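Local coordinates for erythrocyte membrane protein 1 (Plasmodium falciparum, PDB 2XU0), which probably binds host cell surface receptors as a Plasmodium adhesion protein, this chain being its N-terminal segment and first Duffy-binding-like domain, implicated in rosetting, at residues A[109-114]-A[388-393]; A[116-121]-A[127-132]; A[205-210]-A[313-318]. The protein carries 10 engineered substitutions. All coordinates share one frame; numbering follows the deposited sequence.

Contact 1 (A[109-114]-A[388-393]); sequences AEAYCN and LEEFYK
Cys113 and Glu390 meet in a buried loop-on-helix contact of the Duffy-binding-like fold, where the extended loop 109-114 lies against one turn of the long helix 371-407. The segments come closest at this pair, with no direct hydrogen bond between them; sulfur, aliphatic carbon and one water make the joint. Cys113 SG, already tied to Cys130 in a disulfide, rests on the aliphatic part of the glutamate, 3.7 Å from Glu390 CG. The touch is thus made by the methylene and not by the carboxylate oxygens. With CG beside its own backbone N (chi1 -72°) and the chain extended beyond it (chi2 178°), Glu390 reaches past the sulfur and brings its carboxylate to the neighbourhood of Ala111, whose CB is 4.2 Å from Glu390 OE1. The two carboxylate oxygens have different tasks. OE1 takes a hydrogen bond from Trp319 NE1 on helix 311-338 and a salt bridge from Lys387, so this buried acid also couples two helices; these partners would be expected to favour its charged form. OE2 faces the loop through water. Further along the helix, the bent chain of Lys393, in the conformer modelled here, lays its CD 4.2 Å from Cys113 CB, and in that conformer its ammonium turns back one helical turn to form a salt bridge with Glu389, Lys393 NZ to Glu389 OE1 3.0 Å. The water on the loop side accepts from Ala111 N at 2.8 Å and donates to Glu390 OE2 at 2.7 Å.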
loop_
_atom_site.group_PDB
_atom_site.type_symbol
_atom_site.label_atom_id
_atom_site.label_comp_id
_atom_site.label_asym_id
_atom_site.label_seq_id
_atom_site.Cartn_x
_atom_site.Cartn_y
_atom_site.Cartn_z
ATOM N N ALA A 109 -3.661 6.277 11.630
ATOM C CA ALA A 109 -2.416 5.520 11.534
ATOM C C ALA A 109 -1.522 6.348 10.571
ATOM O O ALA A 109 -1.970 6.827 9.526
ATOM C CB ALA A 109 -2.674 4.138 10.964
ATOM N N GLU A 110 -0.308 6.624 10.997
ATOM C CA GLU A 110 0.585 7.511 10.266
ATOM C C GLU A 110 1.509 6.781 9.318
ATOM O O GLU A 110 2.036 5.738 9.670
ATOM C CB GLU A 110 1.430 8.376 11.252
ATOM C CG GLU A 110 0.904 8.532 12.679
ATOM C CD GLU A 110 1.247 7.416 13.653
ATOM O OE1 GLU A 110 2.203 7.590 14.445
ATOM O OE2 GLU A 110 0.529 6.390 13.662
ATOM N N ALA A 111 1.792 7.382 8.162
ATOM C CA ALA A 111 2.835 6.839 7.281
ATOM C C ALA A 111 4.179 7.399 7.813
ATOM O O ALA A 111 4.187 8.460 8.453
ATOM C CB ALA A 111 2.621 7.320 5.852
ATOM N N TYR A 112 5.285 6.696 7.562
ATOM C CA TYR A 112 6.624 7.168 7.932
ATOM C C TYR A 112 7.351 7.616 6.644
ATOM O O TYR A 112 7.634 6.772 5.798
ATOM C CB TYR A 112 7.417 6.077 8.670
ATOM C CG TYR A 112 8.803 6.535 9.067
ATOM C CD1 TYR A 112 9.047 7.073 10.330
ATOM C CD2 TYR A 112 9.855 6.505 8.154
ATOM C CE1 TYR A 112 10.318 7.536 10.684
ATOM C CE2 TYR A 112 11.115 6.990 8.486
ATOM C CZ TYR A 112 11.351 7.483 9.759
ATOM O OH TYR A 112 12.623 7.897 10.073
ATOM N N CYS A 113 7.662 8.929 6.522
ATOM C CA CYS A 113 8.321 9.564 5.363
ATOM C C CYS A 113 9.680 10.209 5.728
ATOM O O CYS A 113 10.273 10.868 4.883
ATOM C CB CYS A 113 7.396 10.595 4.705
ATOM S SG CYS A 113 5.719 10.004 4.389
ATOM N N ASN A 114 10.172 10.026 6.947
ATOM C CA ASN A 114 11.462 10.600 7.374
ATOM C C ASN A 114 12.668 9.734 6.964
ATOM O O ASN A 114 12.496 8.717 6.297
ATOM C CB ASN A 114 11.461 10.950 8.878
ATOM C CG ASN A 114 10.412 11.969 9.296
ATOM O OD1 ASN A 114 10.026 12.877 8.541
ATOM N ND2 ASN A 114 9.925 11.841 10.524
ATOM N N LEU A 388 -0.680 16.566 2.185
ATOM C CA LEU A 388 -0.115 17.356 1.100
ATOM C C LEU A 388 1.402 17.244 1.115
ATOM O O LEU A 388 1.986 17.120 0.042
ATOM C CB LEU A 388 -0.544 18.839 1.179
ATOM C CG LEU A 388 0.035 19.810 0.094
ATOM C CD1 LEU A 388 -0.303 19.347 -1.347
ATOM C CD2 LEU A 388 -0.418 21.247 0.316
ATOM N N GLU A 389 2.045 17.343 2.308
ATOM C CA GLU A 389 3.500 17.283 2.400
ATOM C C GLU A 389 4.007 15.909 1.969
ATOM O O GLU A 389 4.920 15.829 1.154
ATOM C CB GLU A 389 4.018 17.698 3.788
ATOM C CG GLU A 389 5.514 17.508 3.963
ATOM C CD GLU A 389 6.034 18.158 5.232
ATOM O OE1 GLU A 389 6.381 17.413 6.176
ATOM O OE2 GLU A 389 6.041 19.410 5.306
ATOM N N GLU A 390 3.389 14.845 2.490
ATOM C CA GLU A 390 3.673 13.462 2.117
ATOM C C GLU A 390 3.581 13.286 0.615
ATOM O O GLU A 390 4.394 12.567 0.038
ATOM C CB GLU A 390 2.681 12.527 2.820
ATOM C CG GLU A 390 2.944 12.401 4.314
ATOM C CD GLU A 390 1.967 11.515 5.062
ATOM O OE1 GLU A 390 1.067 10.942 4.414
ATOM O OE2 GLU A 390 2.027 11.494 6.309
ATOM N N PHE A 391 2.565 13.908 -0.003
ATOM C CA PHE A 391 2.315 13.890 -1.433
ATOM C C PHE A 391 3.476 14.526 -2.220
ATOM O O PHE A 391 4.006 13.893 -3.139
ATOM C CB PHE A 391 0.978 14.609 -1.771
ATOM C CG PHE A 391 0.839 14.783 -3.265
ATOM C CD1 PHE A 391 0.515 13.695 -4.080
ATOM C CD2 PHE A 391 1.152 15.992 -3.870
ATOM C CE1 PHE A 391 0.485 13.829 -5.471
ATOM C CE2 PHE A 391 1.121 16.124 -5.258
ATOM C CZ PHE A 391 0.791 15.038 -6.047
ATOM N N TYR A 392 3.900 15.756 -1.843
ATOM C CA TYR A 392 5.010 16.427 -2.558
ATOM C C TYR A 392 6.306 15.639 -2.421
ATOM O O TYR A 392 7.064 15.551 -3.389
ATOM C CB TYR A 392 5.241 17.866 -2.047
ATOM C CG TYR A 392 4.186 18.883 -2.435
ATOM C CD1 TYR A 392 3.725 18.972 -3.746
ATOM C CD2 TYR A 392 3.797 19.884 -1.541
ATOM C CE1 TYR A 392 2.854 19.988 -4.144
ATOM C CE2 TYR A 392 2.892 20.878 -1.915
ATOM C CZ TYR A 392 2.421 20.923 -3.214
ATOM O OH TYR A 392 1.496 21.864 -3.557
ATOM N N LYS A 393 6.530 15.015 -1.246
ATOM C CA LYS A 393 7.751 14.231 -0.992
ATOM C C LYS A 393 7.842 13.031 -1.909
ATOM O O LYS A 393 8.924 12.703 -2.361
ATOM C CB LYS A 393 7.811 13.761 0.449
ATOM C CG LYS A 393 8.134 14.864 1.458
ATOM C CD LYS A 393 8.166 14.253 2.806
ATOM C CE LYS A 393 9.157 14.935 3.708
ATOM N NZ LYS A 393 8.453 15.743 4.736
HETATM O O HOH W 1 0.416 9.766 7.683
#

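Contact 2 (A[116-121]-A[127-132]); sequences DKIRGN and GAACAP. Engineered in segment 127-132: Ala128 (natural residue Thr). With MG (magnesium ion), chain C; PRO (proline), chain B.
Asn121 and Ala128 bring two parts of one loop to a CA separation of 5.5 Å. The side-chain amide of Asn121 pairs with both backbone polar groups of Ala129: Asn121 OD1 accepts from Ala129 N at 2.9 Å and Asn121 ND2 donates to Ala129 O at 3.0 Å. Both bonds are nearly straight (169° and 171°) and each donor lies on a lone pair in the carbonyl plane, which fixes the rotation of the amide. ND2 has a second acceptor in Asn114 O. Asn121 also ends a type II beta turn that starts at Ile118 and that Gly120 allows with its positive phi, and in this Duffy-binding-like domain the turn is a magnesium site. Ile118 O and Asn121 O bind the ion together with Ser115 O and three waters, so the protein's own ligands to the metal are all backbone carbonyls and the asparagine side chain is left to grip segment 127-132. Alongside, Ile118 extends its CD1 over the backbone to within 3.4 Å of Ala129 O, and the same methyl packs on Ala131 CB. The engineered Ala128 places its CB 3.6 Å from Asn121 ND2. At the start of the segment, Gly127 N donates to the carboxylate O of the bound proline at 2.8 Å.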
loop_
_atom_site.group_PDB
_atom_site.type_symbol
_atom_site.label_atom_id
_atom_site.label_comp_id
_atom_site.label_asym_id
_atom_site.label_seq_id
_atom_site.Cartn_x
_atom_site.Cartn_y
_atom_site.Cartn_z
ATOM N N ASP A 116 15.677 8.348 9.058
ATOM C CA ASP A 116 16.373 7.311 9.837
ATOM C C ASP A 116 15.878 5.867 9.577
ATOM O O ASP A 116 16.696 4.942 9.474
ATOM C CB ASP A 116 16.407 7.643 11.345
ATOM C CG ASP A 116 16.887 9.043 11.722
ATOM O OD1 ASP A 116 17.713 9.620 10.972
ATOM O OD2 ASP A 116 16.414 9.574 12.752
ATOM N N LYS A 117 14.554 5.703 9.408
ATOM C CA LYS A 117 13.948 4.382 9.192
ATOM C C LYS A 117 13.754 3.982 7.701
ATOM O O LYS A 117 13.171 2.928 7.419
ATOM C CB LYS A 117 12.644 4.241 10.000
ATOM C CG LYS A 117 12.793 4.477 11.499
ATOM C CD LYS A 117 11.619 3.873 12.256
ATOM C CE LYS A 117 11.844 3.849 13.754
ATOM N NZ LYS A 117 11.441 5.130 14.388
ATOM N N ILE A 118 14.227 4.808 6.758
ATOM C CA ILE A 118 14.082 4.467 5.339
ATOM C C ILE A 118 15.387 4.620 4.624
ATOM O O ILE A 118 15.907 5.733 4.555
ATOM C CB ILE A 118 12.891 5.185 4.597
ATOM C CG1 ILE A 118 11.530 4.610 5.072
ATOM C CG2 ILE A 118 13.007 5.016 3.027
ATOM C CD1 ILE A 118 10.352 5.303 4.652
ATOM N N ARG A 119 15.873 3.516 4.024
ATOM C CA ARG A 119 17.101 3.471 3.217
ATOM C C ARG A 119 16.862 4.278 1.962
ATOM O O ARG A 119 15.858 4.080 1.280
ATOM C CB ARG A 119 17.487 2.016 2.842
ATOM C CG ARG A 119 17.304 0.985 3.960
ATOM C CD ARG A 119 17.426 -0.460 3.465
ATOM N NE ARG A 119 17.619 -1.389 4.581
ATOM C CZ ARG A 119 16.632 -2.017 5.204
ATOM N NH1 ARG A 119 15.381 -1.852 4.809
ATOM N NH2 ARG A 119 16.890 -2.825 6.223
ATOM N N GLY A 120 17.749 5.220 1.678
ATOM C CA GLY A 120 17.562 6.083 0.524
ATOM C C GLY A 120 16.923 7.405 0.911
ATOM O O GLY A 120 17.075 8.389 0.185
ATOM N N ASN A 121 16.178 7.459 2.042
ATOM C CA ASN A 121 15.664 8.760 2.483
ATOM C C ASN A 121 16.801 9.409 3.291
ATOM O O ASN A 121 17.456 8.731 4.087
ATOM C CB ASN A 121 14.398 8.646 3.343
ATOM C CG ASN A 121 13.111 8.380 2.595
ATOM O OD1 ASN A 121 13.085 8.107 1.379
ATOM N ND2 ASN A 121 12.024 8.324 3.351
ATOM N N GLY A 127 12.729 14.874 -1.453
ATOM C CA GLY A 127 12.186 13.670 -2.081
ATOM C C GLY A 127 12.289 12.482 -1.149
ATOM O O GLY A 127 13.363 12.231 -0.590
ATOM N N ALA A 128 11.165 11.767 -0.931
ATOM C CA ALA A 128 11.151 10.667 0.040
ATOM C C ALA A 128 10.126 9.594 -0.239
ATOM O O ALA A 128 9.038 9.880 -0.735
ATOM C CB ALA A 128 10.921 11.229 1.444
ATOM N N ALA A 129 10.455 8.357 0.122
ATOM C CA ALA A 129 9.501 7.241 0.027
ATOM C C ALA A 129 8.730 7.235 1.379
ATOM O O ALA A 129 9.290 7.675 2.400
ATOM C CB ALA A 129 10.247 5.933 -0.169
ATOM N N CYS A 130 7.432 6.842 1.369
ATOM C CA CYS A 130 6.589 6.805 2.579
ATOM C C CYS A 130 6.229 5.391 2.903
ATOM O O CYS A 130 5.456 4.791 2.173
ATOM C CB CYS A 130 5.336 7.683 2.441
ATOM S SG CYS A 130 5.678 9.468 2.411
ATOM N N ALA A 131 6.763 4.861 3.996
ATOM C CA ALA A 131 6.418 3.502 4.438
ATOM C C ALA A 131 4.997 3.561 4.980
ATOM O O ALA A 131 4.732 4.389 5.847
ATOM C CB ALA A 131 7.390 3.002 5.500
ATOM N N PRO A 132 4.045 2.798 4.382
ATOM C CA PRO A 132 2.656 2.852 4.866
ATOM C C PRO A 132 2.505 2.180 6.231
ATOM O O PRO A 132 3.308 1.312 6.575
ATOM C CB PRO A 132 1.869 2.110 3.778
ATOM C CG PRO A 132 2.822 1.218 3.151
ATOM C CD PRO A 132 4.209 1.764 3.343
HETATM MG MG MG C . 17.828 6.867 5.481
HETATM N N PRO B . 16.513 16.259 -5.191
HETATM C CA PRO B . 15.864 17.366 -4.466
HETATM C C PRO B . 15.218 16.885 -3.165
HETATM O O PRO B . 14.814 15.689 -3.102
HETATM C CB PRO B . 14.807 17.884 -5.468
HETATM C CG PRO B . 14.586 16.752 -6.449
HETATM C CD PRO B . 15.900 16.019 -6.517
HETATM O OXT PRO B . 15.070 17.712 -2.231
HETATM O O HOH W 2 18.154 4.885 6.891
HETATM O O HOH W 3 15.528 11.034 -1.398
HETATM O O HOH W 4 19.415 5.913 3.954
HETATM O O HOH W 5 19.518 8.112 6.739
#

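Contact 3 (A[205-210]-A[313-318]); sequences GRDMFL and LRWFEE
Trp315 projects from its helix toward loop 205-210 with the six-membered ring leading, and three consecutive loop residues gather round that end. The Met208 and Trp315 side chains run antiparallel past one another, with Met208 CB 3.9 Å from Trp315 CH2. A bend at chi3 (-90°) carries Met208 CE over one face of the indole, near its border and 4.0 Å from Trp315 CZ3. The sulfur stands oblique to the ring, Met208 SD lying 5.2 Å from the centroid of the six-membered ring of Trp315 and 40° off the normal, a Met-aromatic contact. Asp207 OD1 and Phe209 N instead lie at the edge, near the ring plane. The Asp207 side chain runs roughly perpendicular to that of Trp315, with Asp207 OD1 4.1 Å from Trp315 CZ2, while Phe209 CB also lies against Trp315 CH2. An Asx turn shapes this edge: Asp207 OD2 accepts from Phe209 N at 2.9 Å, from above the carboxylate plane and along a bent path (133°). OD1 is engaged by Gln311 and by Arg135, and the indole NE1 donates to Asp198. The loop leaves helix 186-204 through a Schellman motif at Gly205, so the contact ties the end of that helix to helix 311-338, with Arg135 of helix 133-136 also packing on the tryptophan.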
loop_
_atom_site.group_PDB
_atom_site.type_symbol
_atom_site.label_atom_id
_atom_site.label_comp_id
_atom_site.label_asym_id
_atom_site.label_seq_id
_atom_site.Cartn_x
_atom_site.Cartn_y
_atom_site.Cartn_z
ATOM N N GLY A 205 16.052 -8.727 0.412
ATOM C CA GLY A 205 16.936 -7.662 0.862
ATOM C C GLY A 205 16.806 -6.373 0.069
ATOM O O GLY A 205 17.730 -5.557 0.065
ATOM N N ARG A 206 15.627 -6.151 -0.563
ATOM C CA ARG A 206 15.309 -4.968 -1.366
ATOM C C ARG A 206 14.448 -3.991 -0.568
ATOM O O ARG A 206 14.389 -2.822 -0.924
ATOM C CB ARG A 206 14.556 -5.388 -2.629
ATOM C CG ARG A 206 15.385 -6.235 -3.613
ATOM C CD ARG A 206 14.447 -6.730 -4.697
ATOM N NE ARG A 206 15.091 -7.558 -5.719
ATOM C CZ ARG A 206 14.457 -7.997 -6.801
ATOM N NH1 ARG A 206 13.189 -7.674 -7.013
ATOM N NH2 ARG A 206 15.093 -8.732 -7.694
ATOM N N ASP A 207 13.787 -4.468 0.520
ATOM C CA ASP A 207 12.925 -3.644 1.345
ATOM C C ASP A 207 13.654 -2.410 1.885
ATOM O O ASP A 207 14.813 -2.522 2.297
ATOM C CB ASP A 207 12.293 -4.500 2.457
ATOM C CG ASP A 207 11.519 -3.687 3.441
ATOM O OD1 ASP A 207 10.343 -3.340 3.135
ATOM O OD2 ASP A 207 12.123 -3.243 4.432
ATOM N N MET A 208 12.996 -1.248 1.849
ATOM C CA MET A 208 13.575 0.060 2.242
ATOM C C MET A 208 13.360 0.410 3.725
ATOM O O MET A 208 13.929 1.386 4.205
ATOM C CB MET A 208 12.914 1.189 1.428
ATOM C CG MET A 208 13.324 1.278 -0.018
ATOM S SD MET A 208 12.422 2.677 -0.759
ATOM C CE MET A 208 10.997 1.900 -1.319
ATOM N N PHE A 209 12.497 -0.329 4.435
ATOM C CA PHE A 209 12.207 0.035 5.824
ATOM C C PHE A 209 13.229 -0.482 6.818
ATOM O O PHE A 209 13.617 -1.646 6.779
ATOM C CB PHE A 209 10.756 -0.280 6.210
ATOM C CG PHE A 209 10.280 0.290 7.534
ATOM C CD1 PHE A 209 10.100 1.661 7.696
ATOM C CD2 PHE A 209 9.905 -0.552 8.579
ATOM C CE1 PHE A 209 9.619 2.184 8.909
ATOM C CE2 PHE A 209 9.457 -0.029 9.793
ATOM C CZ PHE A 209 9.325 1.335 9.953
ATOM N N LEU A 210 13.716 0.411 7.675
ATOM C CA LEU A 210 14.692 0.061 8.683
ATOM C C LEU A 210 13.992 0.197 10.043
ATOM O O LEU A 210 13.883 1.311 10.551
ATOM C CB LEU A 210 15.897 0.991 8.560
ATOM C CG LEU A 210 17.049 0.695 9.495
ATOM C CD1 LEU A 210 17.572 -0.710 9.270
ATOM C CD2 LEU A 210 18.143 1.732 9.332
ATOM N N LEU A 313 6.927 2.514 -5.785
ATOM C CA LEU A 313 5.702 2.644 -6.589
ATOM C C LEU A 313 4.486 1.998 -5.888
ATOM O O LEU A 313 3.378 2.544 -5.926
ATOM C CB LEU A 313 5.914 2.040 -8.007
ATOM C CG LEU A 313 6.983 2.756 -8.848
ATOM C CD1 LEU A 313 7.216 2.041 -10.162
ATOM C CD2 LEU A 313 6.649 4.273 -9.035
ATOM N N ARG A 314 4.700 0.846 -5.269
ATOM C CA ARG A 314 3.666 0.141 -4.503
ATOM C C ARG A 314 3.258 0.990 -3.308
ATOM O O ARG A 314 2.085 1.114 -3.059
ATOM C CB ARG A 314 4.206 -1.175 -3.952
ATOM C CG ARG A 314 4.560 -2.200 -5.007
ATOM C CD ARG A 314 4.735 -3.562 -4.382
ATOM N NE ARG A 314 5.448 -3.579 -3.092
ATOM C CZ ARG A 314 6.663 -4.080 -2.907
ATOM N NH1 ARG A 314 7.384 -4.492 -3.937
ATOM N NH2 ARG A 314 7.193 -4.111 -1.697
ATOM N N TRP A 315 4.226 1.589 -2.588
ATOM C CA TRP A 315 3.909 2.408 -1.419
ATOM C C TRP A 315 3.172 3.680 -1.749
ATOM O O TRP A 315 2.293 4.072 -0.991
ATOM C CB TRP A 315 5.162 2.728 -0.596
ATOM C CG TRP A 315 5.800 1.555 0.109
ATOM C CD1 TRP A 315 5.295 0.288 0.257
ATOM C CD2 TRP A 315 6.971 1.625 0.946
ATOM N NE1 TRP A 315 6.142 -0.463 1.057
ATOM C CE2 TRP A 315 7.157 0.343 1.519
ATOM C CE3 TRP A 315 7.884 2.650 1.261
ATOM C CZ2 TRP A 315 8.254 0.050 2.358
ATOM C CZ3 TRP A 315 8.984 2.351 2.063
ATOM C CH2 TRP A 315 9.168 1.065 2.592
ATOM N N PHE A 316 3.523 4.324 -2.879
ATOM C CA PHE A 316 2.884 5.549 -3.310
ATOM C C PHE A 316 1.446 5.218 -3.769
ATOM O O PHE A 316 0.538 5.996 -3.512
ATOM C CB PHE A 316 3.744 6.186 -4.446
ATOM C CG PHE A 316 3.486 7.625 -4.839
ATOM C CD1 PHE A 316 2.580 8.415 -4.125
ATOM C CD2 PHE A 316 4.129 8.189 -5.945
ATOM C CE1 PHE A 316 2.344 9.753 -4.491
ATOM C CE2 PHE A 316 3.869 9.512 -6.331
ATOM C CZ PHE A 316 2.999 10.294 -5.590
ATOM N N GLU A 317 1.239 4.061 -4.429
ATOM C CA GLU A 317 -0.100 3.645 -4.873
ATOM C C GLU A 317 -0.972 3.364 -3.621
ATOM O O GLU A 317 -2.125 3.769 -3.574
ATOM C CB GLU A 317 -0.015 2.403 -5.803
ATOM C CG GLU A 317 -1.352 1.904 -6.318
ATOM C CD GLU A 317 -2.160 1.006 -5.394
ATOM O OE1 GLU A 317 -1.579 0.413 -4.457
ATOM O OE2 GLU A 317 -3.392 0.930 -5.591
ATOM N N GLU A 318 -0.414 2.714 -2.607
ATOM C CA GLU A 318 -1.171 2.465 -1.366
ATOM C C GLU A 318 -1.392 3.776 -0.604
ATOM O O GLU A 318 -2.452 3.978 0.002
ATOM C CB GLU A 318 -0.414 1.482 -0.493
ATOM C CG GLU A 318 -1.149 1.056 0.770
ATOM C CD GLU A 318 -0.403 -0.007 1.534
ATOM O OE1 GLU A 318 0.689 -0.413 1.071
ATOM O OE2 GLU A 318 -0.936 -0.486 2.561
#

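In the fold
All three contacts are largely buried, but they differ in chemistry. Contact 2 is the one with direct hydrogen bonds between its segments, paired on an asparagine amide beside a magnesium site, whereas contact 3 is chiefly aromatic and apolar, and contact 1 combines sulfur packing with a water bridge. Contacts 1 and 2 are joined by the Cys113-Cys130 disulfide and by a probable backbone hydrogen bond from Ala131 N to Tyr112 O. Contact 2 in turn meets contact 3 through probable backbone hydrogen bonds of Lys117 with Leu210 and Arg119 with Met208. Segments 109-114, 116-121 and 127-132 share one long loop, which thereby links helix 371-407 in contact 1 to the surroundings of helix 311-338 in contact 3.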